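Local coordinates for phage-like element PBSX protein XepA (PDB 6IA5) that is a prophage-encoded pentamer of unknown function that does not seem to be involved in host cell lysis, at residues 209-214 and 263-268; 193-198 and 251-256; 40-45 and 134-139; 68-73 and 112-117; 180-185 and 272-277. All coordinates share one frame; numbering follows the deposited sequence. Where two conformers were deposited one is given.

Contact 1 (209-214 and 263-268); sequences AEMSEV and IISITG
A classic beta bulge closes this antiparallel strand pair of the C-terminal beta domain. E210 and M211 both face T267, and T267 O takes M211 N at 3.2 Å. E210 N makes a second, weak bond to T267 O. Strands 211-214 and 263-267 run at 169° to each other. T267 N returns a bond to M211 O, and E213 N donates to S265 O at 2.9 Å. I264 N then reaches E213 O at 2.8 Å. A second bulge shifts the register by one residue here, and S265 N is left buried without a partner. On the face of M211, E213, S265 and T267, the M211 side chain crosses that of T267, with CB 3.4 Å from OG1. E213 and I264 lie alongside each other, pointing the same way. The other face carries S212, V214, I263 and I266. Just before the strand, A209 CB rests on I266 CG1 at 3.7 Å. S212, V214 and I266 all pack on L271 of strand 271-278. With CG anti to the backbone N (chi1 -180°) and the chain extended, E213 carries OE1 past I264 CG2 to a water 2.6 Å away, which is also bonded to S265 OG.

Contact 2 (193-198 and 251-256); sequences LPVDGA and FDIKGF
V195 points its side chain at segment 251-256, and CB lies 3.2 Å from F256 O. Both methyls straddle that carbonyl oxygen, each 3.4 Å from it. CG1 is anti to the backbone N (chi1 172°) and goes on to meet I253, with CD1 4.0 Å away. CG2 turns to F256 and touches its CB at 4.1 Å. I253 CD1 in turn meets V195 CG1, A198 CB and, a little farther off, L193 CD2. Two beta turns thus pack against each other at one end of the C-terminal beta domain. Residues 195-198 form a type I' turn, closed by A198 N to V195 O. Residues 253-256 form a type II turn, closed by F256 N to I253 O. No direct hydrogen bond joins the two. A water bridges them instead, donating to A198 O at 2.7 Å and weakly accepting from G255 N. D252 starts an Asx turn, in which OD1 accepts from K254 N. In one of two K254 conformers NZ also forms a salt bridge to D252 OD1, at 3.0 Å, from the face of the carboxylate opposite to K254 N. Beyond the pair, F256 packs on L202 of the second subunit.

Contact 3 (40-45 and 134-139); sequences AEILTN and VLYQSV
Strands 41-44 and 134-139 are antiparallel neighbours with a strong twist, their short axes 136° apart. E41 and Q137 form a hydrogen-bonded pair, with E41 N to Q137 O and Q137 N to E41 O both at 2.9 Å. L43 N then donates to L135 O at 2.7 Å, close to the line of the carbonyl bond. I42 and Y136 form the non-hydrogen-bonded pair between them. I42 CB sits over one face of the Y136 ring in a CH-pi contact, 4.0 Å from the centroid and displaced toward the rim. CG1 of I42 is anti to the backbone N (chi1 -176°). This carries CD1 along the ring to Y136 OH and to V134 CG1. A40 CB comes to the ring's edge at CD2, near its plane. On the face of E41 and Q137, the L43 side chain reaches across to Q137. Its two methyls lie on one side of the amide, CD2 3.8 Å from Q137 OE1 and CD1 the same distance from Q137 NE2. Q137 NE2 is hydrogen-bonded to Q56, and a water lies between Q137 OE1 and E41 OE1. The pair lies at one side of a four-stranded antiparallel sheet: 41-44 is outermost within the chain and 69-76 flanks 133-140. L43 and Q137 face strands 53-60 and 118-125 of the other sheet of this beta sandwich, while A40, V134 and Y136 pack on the third subunit.

Contact 4 (68-73 and 112-117); sequences SKVKGW and VYLSKR. With ACT (acetate ion), chain B.
S68 O is gripped by two donors. L114 N donates to it at 2.9 Å in an almost straight bond, and a water donates at 2.6 Å. That water also donates to L114 O. Next along, V70 and V112 form a hydrogen-bonded antiparallel pair, with V112 N to V70 O at 2.8 Å and V70 N to V112 O at 2.9 Å. K69 and Y113 make the neighbouring non-hydrogen-bonded pair. Their side chains run alongside each other. K69 CB lies over one face of the Y113 ring, 4.2 Å from its centroid, as a CH-pi contact. Beyond CG the lysine is extended, and CD comes within 3.8 Å of Y113 CE2, CZ and OH. A water bridges K69 NZ and Y113 OH. Both polar ends also bind D145 of the third subunit, and K69 NZ reaches E143 O there too. On the opposite face V70 CG1 touches L114 CD2 at 3.8 Å. Farther on, K116 NZ donates to an acetate ion, probably from the crystallisation liquor. Within the chain, strand 107-113 is an outermost strand of its four-stranded antiparallel sheet. Strand 69-76 separates it from 133-140, and V70, V112 and L114 pack on strand 80-87 of the facing sheet of the sandwich.

Contact 5 (180-185 and 272-277); sequences FHENAE and SVKGTA
The F180 ring meets strand 272-277 edge-on. V273 O, K274 CA and G275 N all lie near its plane, and F180 CE2 is 4.0 Å from G275 N. The side chain of H181 lies alongside V273 and points the same way. Its ring meets V273 CG2 obliquely, with CD2 4.0 Å from that methyl. F180 and H181 form a classic beta bulge, both facing V273. V273 O takes both amides: F180 N at 2.8 Å, nearly in line with the carbonyl, and H181 N at 3.0 Å, in the carbonyl plane on a lone pair. V273 N donates back to H181 O. Past the bulge the chain turns a corner, and S272 OG accepts from N183 N at 3.0 Å. A water is bonded to the same OG. The E182 and K274 side chains cross, and K274 NZ makes a salt bridge to E182 OE2 at 2.7 Å. The lysine approaches from above the carboxylate plane. K274 CG is anti to its carbonyl carbon (chi1 -60°), and the extended chain beyond it brings NZ back toward segment 180-185. F180 and V273 pack on V203 of strand 200-207 and M261 of strand 258-267, H181 and A184 on I263, and K274 on V221 of the third subunit.

Overall arrangement
The five contacts fall into two groups on opposite sides of the chain's centre. Contacts 3 and 4 share the four-stranded sheet of the N-terminal part, with centres about 14 Å apart. S138 O meets K71 N and Y136 N meets W73 O, probably as backbone hydrogen bonds. Contacts 1, 2 and 5 all reach the large C-terminal sheet, contact 2 through turns. Contact 5 is central to the three: its centre is about 13 Å from that of contact 1 and about 17 Å from that of contact 2. I263 and I266 touch H181, A184 and E185, while L193 reaches F180. Centres of contacts 1 and 3 are about 84 Å apart. Contacts 3, 4 and 5 all reach the third subunit.

Contact 1 (209-214 and 263-268)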
# COMPACT_ATOMS: atom_id res chain seq x y z
N ALA E 209 47.87 -8.99 -26.14
CA ALA E 209 48.14 -8.48 -27.48
C ALA E 209 49.28 -7.47 -27.44
O ALA E 209 49.30 -6.58 -26.59
CB ALA E 209 46.91 -7.87 -28.09
N GLU E 210 50.25 -7.62 -28.35
CA GLU E 210 51.38 -6.70 -28.38
C GLU E 210 51.01 -5.42 -29.11
O GLU E 210 51.61 -4.36 -28.89
CB GLU E 210 52.61 -7.35 -29.03
CG GLU E 210 53.35 -8.26 -28.08
CD GLU E 210 54.11 -9.41 -28.73
OE1 GLU E 210 54.21 -9.43 -29.98
OE2 GLU E 210 54.60 -10.29 -27.97
N MET E 211 50.06 -5.54 -30.04
CA MET E 211 49.55 -4.42 -30.81
C MET E 211 48.05 -4.64 -30.94
O MET E 211 47.62 -5.77 -31.16
CB MET E 211 50.22 -4.43 -32.20
CG MET E 211 49.45 -3.74 -33.27
SD MET E 211 50.07 -2.09 -33.42
CE MET E 211 48.53 -1.23 -33.77
N SER E 212 47.28 -3.57 -30.73
CA SER E 212 45.83 -3.62 -30.88
C SER E 212 45.30 -2.20 -31.03
O SER E 212 45.91 -1.24 -30.55
CB SER E 212 45.13 -4.35 -29.76
OG SER E 212 45.46 -3.76 -28.51
N GLU E 213 44.19 -2.08 -31.75
CA GLU E 213 43.46 -0.82 -31.82
C GLU E 213 41.98 -1.09 -31.56
O GLU E 213 41.36 -1.92 -32.23
CB GLU E 213 43.69 -0.13 -33.16
CG GLU E 213 42.94 1.19 -33.24
CD GLU E 213 43.40 2.11 -34.37
OE1 GLU E 213 43.62 1.57 -35.46
OE2 GLU E 213 43.55 3.36 -34.14
N VAL E 214 41.43 -0.35 -30.59
CA VAL E 214 40.00 -0.40 -30.29
C VAL E 214 39.37 0.93 -30.67
O VAL E 214 39.88 1.98 -30.30
CB VAL E 214 39.75 -0.72 -28.81
CG1 VAL E 214 38.26 -0.81 -28.49
CG2 VAL E 214 40.48 -1.99 -28.38
N ILE E 263 37.48 -4.12 -32.16
CA ILE E 263 38.89 -4.33 -32.38
C ILE E 263 39.16 -4.18 -33.87
O ILE E 263 38.72 -5.00 -34.66
CB ILE E 263 39.37 -5.68 -31.80
CG1 ILE E 263 39.17 -5.73 -30.28
CG2 ILE E 263 40.82 -5.92 -32.17
CD1 ILE E 263 39.36 -7.08 -29.67
N ILE E 264 39.86 -3.09 -34.22
CA ILE E 264 40.18 -2.70 -35.59
C ILE E 264 41.32 -3.59 -36.07
O ILE E 264 41.33 -4.04 -37.22
CB ILE E 264 40.56 -1.21 -35.66
CG1 ILE E 264 39.36 -0.30 -35.40
CG2 ILE E 264 41.22 -0.86 -36.99
CD1 ILE E 264 38.22 -0.50 -36.39
N SER E 265 42.29 -3.82 -35.18
CA SER E 265 43.42 -4.67 -35.48
C SER E 265 44.01 -5.21 -34.18
O SER E 265 43.85 -4.60 -33.12
CB SER E 265 44.45 -3.94 -36.29
OG SER E 265 45.00 -2.90 -35.52
N ILE E 266 44.69 -6.35 -34.30
CA ILE E 266 45.34 -7.02 -33.19
C ILE E 266 46.42 -7.95 -33.75
O ILE E 266 46.17 -8.62 -34.76
CB ILE E 266 44.28 -7.75 -32.36
CG1 ILE E 266 44.87 -8.50 -31.16
CG2 ILE E 266 43.42 -8.65 -33.21
CD1 ILE E 266 43.82 -9.06 -30.25
N THR E 267 47.61 -7.94 -33.14
CA THR E 267 48.62 -8.95 -33.39
C THR E 267 49.35 -9.28 -32.08
O THR E 267 49.49 -8.44 -31.18
CB THR E 267 49.67 -8.51 -34.43
OG1 THR E 267 50.30 -7.28 -34.05
CG2 THR E 267 49.12 -8.38 -35.83
N GLY E 268 49.84 -10.52 -32.01
CA GLY E 268 50.82 -10.92 -31.01
C GLY E 268 50.18 -11.21 -29.65
O GLY E 268 50.76 -10.89 -28.62
O HOH W 1 44.85 -0.53 -36.32

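Contact 2 (193-198 and 251-256)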
# COMPACT_ATOMS: atom_id res chain seq x y z
N LEU E 193 26.67 -3.72 -26.63
CA LEU E 193 26.00 -3.47 -25.36
C LEU E 193 24.64 -2.82 -25.65
O LEU E 193 24.58 -1.81 -26.34
CB LEU E 193 26.87 -2.53 -24.51
CG LEU E 193 26.29 -2.15 -23.15
CD1 LEU E 193 27.36 -2.22 -22.08
CD2 LEU E 193 25.73 -0.74 -23.19
N PRO E 194 23.53 -3.37 -25.10
CA PRO E 194 22.23 -2.68 -25.15
C PRO E 194 22.17 -1.68 -24.00
O PRO E 194 22.31 -2.06 -22.84
CB PRO E 194 21.19 -3.80 -24.95
CG PRO E 194 21.99 -5.06 -24.59
CD PRO E 194 23.45 -4.67 -24.41
N VAL E 195 21.98 -0.40 -24.33
CA VAL E 195 22.10 0.67 -23.36
C VAL E 195 21.03 0.59 -22.27
O VAL E 195 21.34 0.81 -21.10
CB VAL E 195 22.18 2.04 -24.06
CG1 VAL E 195 22.10 3.19 -23.06
CG2 VAL E 195 23.45 2.15 -24.89
N ASP E 196 19.77 0.34 -22.64
CA ASP E 196 18.71 -0.11 -21.74
C ASP E 196 18.78 0.55 -20.36
O ASP E 196 19.00 -0.11 -19.33
CB ASP E 196 18.80 -1.62 -21.47
N GLY E 197 18.58 1.87 -20.32
CA GLY E 197 18.49 2.49 -19.01
C GLY E 197 19.82 2.94 -18.38
O GLY E 197 19.79 3.63 -17.36
N ALA E 198 20.97 2.58 -18.96
CA ALA E 198 22.24 3.07 -18.44
C ALA E 198 22.55 4.46 -19.00
O ALA E 198 22.14 4.79 -20.12
CB ALA E 198 23.36 2.09 -18.69
N PHE E 251 32.53 6.59 -20.51
CA PHE E 251 31.68 7.13 -21.56
C PHE E 251 30.34 7.58 -20.99
O PHE E 251 29.77 6.92 -20.12
CB PHE E 251 31.35 6.07 -22.62
CG PHE E 251 32.55 5.50 -23.32
CD1 PHE E 251 33.28 4.46 -22.77
CD2 PHE E 251 32.96 6.03 -24.54
CE1 PHE E 251 34.39 3.95 -23.43
CE2 PHE E 251 34.07 5.53 -25.19
CZ PHE E 251 34.78 4.49 -24.64
N ASP E 252 29.84 8.69 -21.52
CA ASP E 252 28.46 9.12 -21.33
C ASP E 252 27.64 8.51 -22.46
O ASP E 252 27.84 8.86 -23.62
CB ASP E 252 28.38 10.65 -21.33
CG ASP E 252 26.96 11.22 -21.32
OD1 ASP E 252 25.99 10.45 -21.06
OD2 ASP E 252 26.84 12.45 -21.56
N ILE E 253 26.70 7.62 -22.12
CA ILE E 253 26.04 6.86 -23.18
C ILE E 253 24.55 7.17 -23.26
O ILE E 253 23.83 6.49 -24.00
CB ILE E 253 26.31 5.34 -23.01
CG1 ILE E 253 25.78 4.80 -21.68
CG2 ILE E 253 27.80 5.04 -23.22
CD1 ILE E 253 25.85 3.29 -21.59
N LYS E 254 24.09 8.18 -22.50
CA LYS E 254 22.70 8.60 -22.52
C LYS E 254 22.26 8.88 -23.95
O LYS E 254 22.88 9.66 -24.66
CB LYS E 254 22.48 9.88 -21.70
CG LYS E 254 22.27 9.70 -20.21
CD LYS E 254 21.79 10.97 -19.51
CE LYS E 254 22.54 12.24 -19.85
NZ LYS E 254 24.00 12.16 -19.59
N GLY E 255 21.17 8.23 -24.37
CA GLY E 255 20.61 8.53 -25.68
C GLY E 255 21.01 7.53 -26.76
O GLY E 255 20.37 7.49 -27.81
N PHE E 256 22.06 6.73 -26.52
CA PHE E 256 22.43 5.71 -27.49
C PHE E 256 21.59 4.45 -27.29
O PHE E 256 21.12 4.20 -26.18
CB PHE E 256 23.93 5.36 -27.40
CG PHE E 256 24.83 6.39 -28.02
CD1 PHE E 256 25.01 6.43 -29.40
CD2 PHE E 256 25.46 7.34 -27.23
CE1 PHE E 256 25.83 7.39 -29.97
CE2 PHE E 256 26.25 8.33 -27.82
CZ PHE E 256 26.45 8.34 -29.18
O HOH W 2 20.50 6.21 -21.76

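Contact 3 (40-45 and 134-139)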
# COMPACT_ATOMS: atom_id res chain seq x y z
N ALA E 40 -13.87 -18.50 25.13
CA ALA E 40 -12.74 -19.14 25.79
C ALA E 40 -13.23 -20.30 26.66
O ALA E 40 -14.37 -20.32 27.11
CB ALA E 40 -11.96 -18.13 26.60
N GLU E 41 -12.34 -21.28 26.87
CA GLU E 41 -12.53 -22.36 27.83
C GLU E 41 -11.55 -22.11 28.99
O GLU E 41 -10.39 -21.78 28.77
CB GLU E 41 -12.21 -23.69 27.16
CG GLU E 41 -12.21 -24.87 28.13
CD GLU E 41 -11.84 -26.24 27.56
OE1 GLU E 41 -11.00 -26.34 26.65
OE2 GLU E 41 -12.40 -27.22 28.03
N ILE E 42 -12.03 -22.25 30.24
CA ILE E 42 -11.09 -22.26 31.36
C ILE E 42 -10.45 -23.66 31.43
O ILE E 42 -11.15 -24.65 31.52
CB ILE E 42 -11.71 -21.78 32.69
CG1 ILE E 42 -10.66 -21.73 33.80
CG2 ILE E 42 -12.93 -22.61 33.10
CD1 ILE E 42 -11.12 -21.01 35.08
N LEU E 43 -9.12 -23.72 31.31
CA LEU E 43 -8.44 -25.00 31.28
C LEU E 43 -8.23 -25.54 32.70
O LEU E 43 -8.30 -26.75 32.91
CB LEU E 43 -7.07 -24.84 30.62
CG LEU E 43 -7.05 -24.47 29.14
CD1 LEU E 43 -5.67 -24.72 28.58
CD2 LEU E 43 -8.08 -25.27 28.35
N THR E 44 -7.92 -24.64 33.65
CA THR E 44 -7.65 -25.02 35.02
C THR E 44 -7.79 -23.79 35.91
O THR E 44 -7.53 -22.67 35.46
CB THR E 44 -6.24 -25.64 35.16
OG1 THR E 44 -6.05 -26.03 36.52
CG2 THR E 44 -5.12 -24.69 34.78
N ASN E 45 -8.19 -24.00 37.16
CA ASN E 45 -8.02 -22.98 38.19
C ASN E 45 -7.37 -23.56 39.45
O ASN E 45 -7.48 -22.97 40.52
CB ASN E 45 -9.33 -22.27 38.52
CG ASN E 45 -10.35 -23.19 39.16
OD1 ASN E 45 -10.12 -24.38 39.31
ND2 ASN E 45 -11.47 -22.64 39.57
N VAL E 134 -5.83 -18.89 37.13
CA VAL E 134 -6.76 -19.27 36.07
C VAL E 134 -6.01 -19.23 34.74
O VAL E 134 -5.16 -18.37 34.52
CB VAL E 134 -8.02 -18.38 35.98
CG1 VAL E 134 -8.94 -18.53 37.19
CG2 VAL E 134 -7.68 -16.92 35.75
N LEU E 135 -6.37 -20.17 33.86
CA LEU E 135 -5.78 -20.27 32.54
C LEU E 135 -6.90 -20.48 31.52
O LEU E 135 -7.65 -21.44 31.64
CB LEU E 135 -4.80 -21.44 32.54
CG LEU E 135 -4.04 -21.68 31.24
CD1 LEU E 135 -3.27 -20.45 30.78
CD2 LEU E 135 -3.08 -22.87 31.41
N TYR E 136 -7.01 -19.56 30.54
CA TYR E 136 -8.07 -19.57 29.53
C TYR E 136 -7.47 -19.82 28.15
O TYR E 136 -6.38 -19.34 27.84
CB TYR E 136 -8.83 -18.24 29.50
CG TYR E 136 -9.87 -18.11 30.59
CD1 TYR E 136 -9.51 -17.77 31.89
CD2 TYR E 136 -11.20 -18.41 30.34
CE1 TYR E 136 -10.47 -17.66 32.90
CE2 TYR E 136 -12.17 -18.30 31.33
CZ TYR E 136 -11.79 -17.95 32.62
OH TYR E 136 -12.76 -17.86 33.57
N GLN E 137 -8.25 -20.51 27.31
CA GLN E 137 -7.82 -20.86 25.97
C GLN E 137 -8.92 -20.55 24.96
O GLN E 137 -10.06 -21.00 25.14
CB GLN E 137 -7.48 -22.35 25.92
CG GLN E 137 -6.94 -22.81 24.57
CD GLN E 137 -6.51 -24.26 24.65
OE1 GLN E 137 -7.34 -25.18 24.62
NE2 GLN E 137 -5.20 -24.47 24.78
N SER E 138 -8.57 -19.78 23.91
CA SER E 138 -9.45 -19.54 22.77
C SER E 138 -8.84 -20.20 21.54
O SER E 138 -7.62 -20.25 21.40
CB SER E 138 -9.67 -18.06 22.52
OG SER E 138 -10.36 -17.45 23.60
N VAL E 139 -9.71 -20.71 20.66
CA VAL E 139 -9.32 -21.29 19.39
C VAL E 139 -10.13 -20.61 18.28
O VAL E 139 -11.22 -20.10 18.54
CB VAL E 139 -9.51 -22.81 19.36
CG1 VAL E 139 -8.55 -23.52 20.33
CG2 VAL E 139 -10.96 -23.21 19.62
O HOH W 3 -9.94 -25.22 24.31

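Contact 4 (68-73 and 112-117)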
# COMPACT_ATOMS: atom_id res chain seq x y z
N SER E 68 -7.41 -23.71 13.59
CA SER E 68 -6.31 -23.10 12.86
C SER E 68 -5.36 -22.33 13.78
O SER E 68 -4.21 -22.11 13.42
CB SER E 68 -6.85 -22.20 11.77
OG SER E 68 -7.58 -21.15 12.39
N LYS E 69 -5.85 -21.88 14.95
CA LYS E 69 -5.07 -20.96 15.77
C LYS E 69 -5.53 -21.03 17.22
O LYS E 69 -6.64 -21.49 17.51
CB LYS E 69 -5.22 -19.50 15.27
CG LYS E 69 -6.64 -18.96 15.27
CD LYS E 69 -6.73 -17.52 14.71
CE LYS E 69 -8.13 -16.96 14.82
NZ LYS E 69 -8.26 -15.64 14.15
N VAL E 70 -4.68 -20.55 18.13
CA VAL E 70 -4.95 -20.66 19.54
C VAL E 70 -4.38 -19.44 20.25
O VAL E 70 -3.39 -18.87 19.80
CB VAL E 70 -4.40 -21.99 20.13
CG1 VAL E 70 -2.88 -22.08 20.09
CG2 VAL E 70 -4.91 -22.24 21.55
N LYS E 71 -5.04 -19.04 21.34
CA LYS E 71 -4.57 -17.91 22.12
C LYS E 71 -4.85 -18.22 23.58
O LYS E 71 -5.87 -18.85 23.89
CB LYS E 71 -5.28 -16.63 21.69
CG LYS E 71 -4.78 -15.36 22.38
CD LYS E 71 -5.37 -14.10 21.77
CE LYS E 71 -4.77 -12.87 22.42
NZ LYS E 71 -5.36 -11.65 21.86
N GLY E 72 -3.97 -17.74 24.47
CA GLY E 72 -4.11 -18.02 25.89
C GLY E 72 -4.06 -16.77 26.76
O GLY E 72 -3.45 -15.76 26.38
N TRP E 73 -4.70 -16.86 27.94
CA TRP E 73 -4.61 -15.84 28.98
C TRP E 73 -4.34 -16.55 30.30
O TRP E 73 -5.01 -17.53 30.62
CB TRP E 73 -5.92 -15.07 29.10
CG TRP E 73 -6.26 -14.22 27.91
CD1 TRP E 73 -6.07 -12.88 27.77
CD2 TRP E 73 -6.85 -14.69 26.69
NE1 TRP E 73 -6.54 -12.47 26.55
CE2 TRP E 73 -7.02 -13.55 25.86
CE3 TRP E 73 -7.29 -15.94 26.23
CZ2 TRP E 73 -7.58 -13.63 24.59
CZ3 TRP E 73 -7.85 -16.01 24.98
CH2 TRP E 73 -8.00 -14.88 24.17
N VAL E 112 -1.56 -17.77 17.99
CA VAL E 112 -0.56 -18.65 17.42
C VAL E 112 -1.24 -19.51 16.36
O VAL E 112 -2.21 -20.20 16.67
CB VAL E 112 0.07 -19.53 18.53
CG1 VAL E 112 0.91 -20.67 17.95
CG2 VAL E 112 0.87 -18.68 19.51
N TYR E 113 -0.75 -19.42 15.12
CA TYR E 113 -1.29 -20.18 14.00
C TYR E 113 -0.60 -21.53 14.00
O TYR E 113 0.63 -21.59 14.00
CB TYR E 113 -1.15 -19.40 12.69
CG TYR E 113 -2.12 -18.24 12.62
CD1 TYR E 113 -1.90 -17.08 13.35
CD2 TYR E 113 -3.30 -18.34 11.89
CE1 TYR E 113 -2.80 -16.01 13.32
CE2 TYR E 113 -4.21 -17.29 11.86
CZ TYR E 113 -3.95 -16.12 12.56
OH TYR E 113 -4.85 -15.10 12.54
N LEU E 114 -1.40 -22.61 14.03
CA LEU E 114 -0.88 -23.93 14.32
C LEU E 114 -0.48 -24.63 13.02
O LEU E 114 -1.04 -24.35 11.96
CB LEU E 114 -2.00 -24.71 15.03
CG LEU E 114 -2.40 -24.13 16.39
CD1 LEU E 114 -3.65 -24.83 16.89
CD2 LEU E 114 -1.24 -24.26 17.40
N SER E 115 0.47 -25.58 13.13
CA SER E 115 0.84 -26.36 11.96
C SER E 115 0.84 -27.86 12.21
O SER E 115 0.48 -28.61 11.31
CB SER E 115 2.12 -25.89 11.32
OG SER E 115 3.02 -25.48 12.32
N LYS E 116 1.20 -28.31 13.42
CA LYS E 116 1.21 -29.74 13.68
C LYS E 116 -0.20 -30.17 14.08
O LYS E 116 -1.08 -29.33 14.25
CB LYS E 116 2.22 -30.06 14.79
CG LYS E 116 3.61 -29.51 14.51
CD LYS E 116 4.66 -30.04 15.43
CE LYS E 116 6.02 -29.50 15.03
NZ LYS E 116 7.07 -29.92 15.99
N ARG E 117 -0.39 -31.48 14.29
CA ARG E 117 -1.72 -32.01 14.50
C ARG E 117 -2.31 -31.63 15.87
O ARG E 117 -3.51 -31.39 15.97
CB ARG E 117 -1.73 -33.51 14.24
CG ARG E 117 -3.10 -34.13 14.45
CD ARG E 117 -3.15 -35.54 13.92
NE ARG E 117 -4.45 -36.05 14.33
CZ ARG E 117 -4.91 -37.25 14.02
NH1 ARG E 117 -4.16 -38.11 13.36
NH2 ARG E 117 -6.12 -37.60 14.40
C ACT B . 6.89 -33.77 16.73
O ACT B . 6.20 -34.78 17.04
OXT ACT B . 6.40 -32.92 15.97
CH3 ACT B . 8.31 -33.51 17.19
O HOH W 4 -3.09 -22.70 11.16
O HOH W 5 -6.23 -13.98 14.41

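Contact 5 (180-185 and 272-277)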
# COMPACT_ATOMS: atom_id res chain seq x y z
N PHE E 180 32.40 -7.15 -24.33
CA PHE E 180 32.46 -6.75 -25.73
C PHE E 180 33.29 -7.79 -26.48
O PHE E 180 32.91 -8.19 -27.58
CB PHE E 180 33.08 -5.36 -25.87
CG PHE E 180 32.29 -4.26 -25.21
CD1 PHE E 180 31.27 -3.61 -25.90
CD2 PHE E 180 32.54 -3.89 -23.89
CE1 PHE E 180 30.54 -2.60 -25.30
CE2 PHE E 180 31.80 -2.88 -23.28
CZ PHE E 180 30.81 -2.24 -23.98
N HIS E 181 34.42 -8.18 -25.87
CA HIS E 181 35.37 -9.15 -26.38
C HIS E 181 35.98 -9.88 -25.19
O HIS E 181 36.26 -9.28 -24.15
CB HIS E 181 36.54 -8.47 -27.12
CG HIS E 181 36.16 -7.73 -28.35
ND1 HIS E 181 36.07 -8.34 -29.59
CD2 HIS E 181 35.85 -6.43 -28.56
CE1 HIS E 181 35.74 -7.46 -30.51
NE2 HIS E 181 35.60 -6.27 -29.89
N GLU E 182 36.20 -11.19 -25.36
CA GLU E 182 36.95 -11.96 -24.39
C GLU E 182 38.03 -12.76 -25.11
O GLU E 182 37.71 -13.64 -25.90
CB GLU E 182 35.99 -12.90 -23.68
CG GLU E 182 36.66 -13.80 -22.67
CD GLU E 182 35.67 -14.29 -21.64
OE1 GLU E 182 34.71 -15.02 -21.98
OE2 GLU E 182 35.84 -13.86 -20.50
N ASN E 183 39.29 -12.42 -24.86
CA ASN E 183 40.42 -13.13 -25.45
C ASN E 183 40.32 -13.16 -26.97
O ASN E 183 40.56 -14.19 -27.59
CB ASN E 183 40.55 -14.54 -24.87
CG ASN E 183 40.78 -14.51 -23.38
OD1 ASN E 183 41.58 -13.72 -22.89
ND2 ASN E 183 40.07 -15.36 -22.66
N ALA E 184 39.96 -12.02 -27.58
CA ALA E 184 39.85 -11.94 -29.02
C ALA E 184 41.23 -12.13 -29.64
O ALA E 184 42.22 -11.62 -29.12
CB ALA E 184 39.26 -10.61 -29.42
N GLU E 185 41.27 -12.87 -30.76
CA GLU E 185 42.51 -13.20 -31.44
C GLU E 185 42.60 -12.43 -32.75
O GLU E 185 43.68 -12.27 -33.31
CB GLU E 185 42.58 -14.68 -31.78
CG GLU E 185 42.66 -15.58 -30.57
CD GLU E 185 42.67 -17.04 -30.97
OE1 GLU E 185 43.28 -17.35 -32.02
OE2 GLU E 185 42.05 -17.86 -30.26
N SER E 272 40.91 -8.66 -24.23
CA SER E 272 39.56 -8.62 -23.68
C SER E 272 39.12 -7.16 -23.56
O SER E 272 39.93 -6.28 -23.27
CB SER E 272 39.51 -9.31 -22.34
OG SER E 272 39.80 -10.70 -22.47
N VAL E 273 37.83 -6.93 -23.80
CA VAL E 273 37.21 -5.62 -23.65
C VAL E 273 35.89 -5.82 -22.92
O VAL E 273 34.97 -6.43 -23.46
CB VAL E 273 37.01 -4.91 -25.00
CG1 VAL E 273 36.44 -3.51 -24.78
CG2 VAL E 273 38.30 -4.84 -25.82
N LYS E 274 35.82 -5.33 -21.69
CA LYS E 274 34.66 -5.56 -20.85
C LYS E 274 34.37 -4.28 -20.09
O LYS E 274 35.29 -3.52 -19.78
CB LYS E 274 34.95 -6.68 -19.84
CG LYS E 274 35.30 -8.00 -20.48
CD LYS E 274 35.30 -9.16 -19.51
CE LYS E 274 35.74 -10.44 -20.18
NZ LYS E 274 35.89 -11.51 -19.16
N GLY E 275 33.09 -4.08 -19.74
CA GLY E 275 32.73 -2.87 -19.02
C GLY E 275 31.60 -3.05 -18.03
O GLY E 275 31.02 -4.13 -17.92
N THR E 276 31.30 -1.96 -17.32
CA THR E 276 30.20 -1.85 -16.39
C THR E 276 29.39 -0.61 -16.75
O THR E 276 29.95 0.49 -16.83
CB THR E 276 30.73 -1.73 -14.95
OG1 THR E 276 31.51 -2.90 -14.68
CG2 THR E 276 29.62 -1.59 -13.93
N ALA E 277 28.08 -0.83 -17.00
CA ALA E 277 27.14 0.22 -17.32
C ALA E 277 26.34 0.55 -16.06
O ALA E 277 25.93 -0.35 -15.34
CB ALA E 277 26.24 -0.20 -18.44
O HOH W 6 42.50 -10.49 -22.05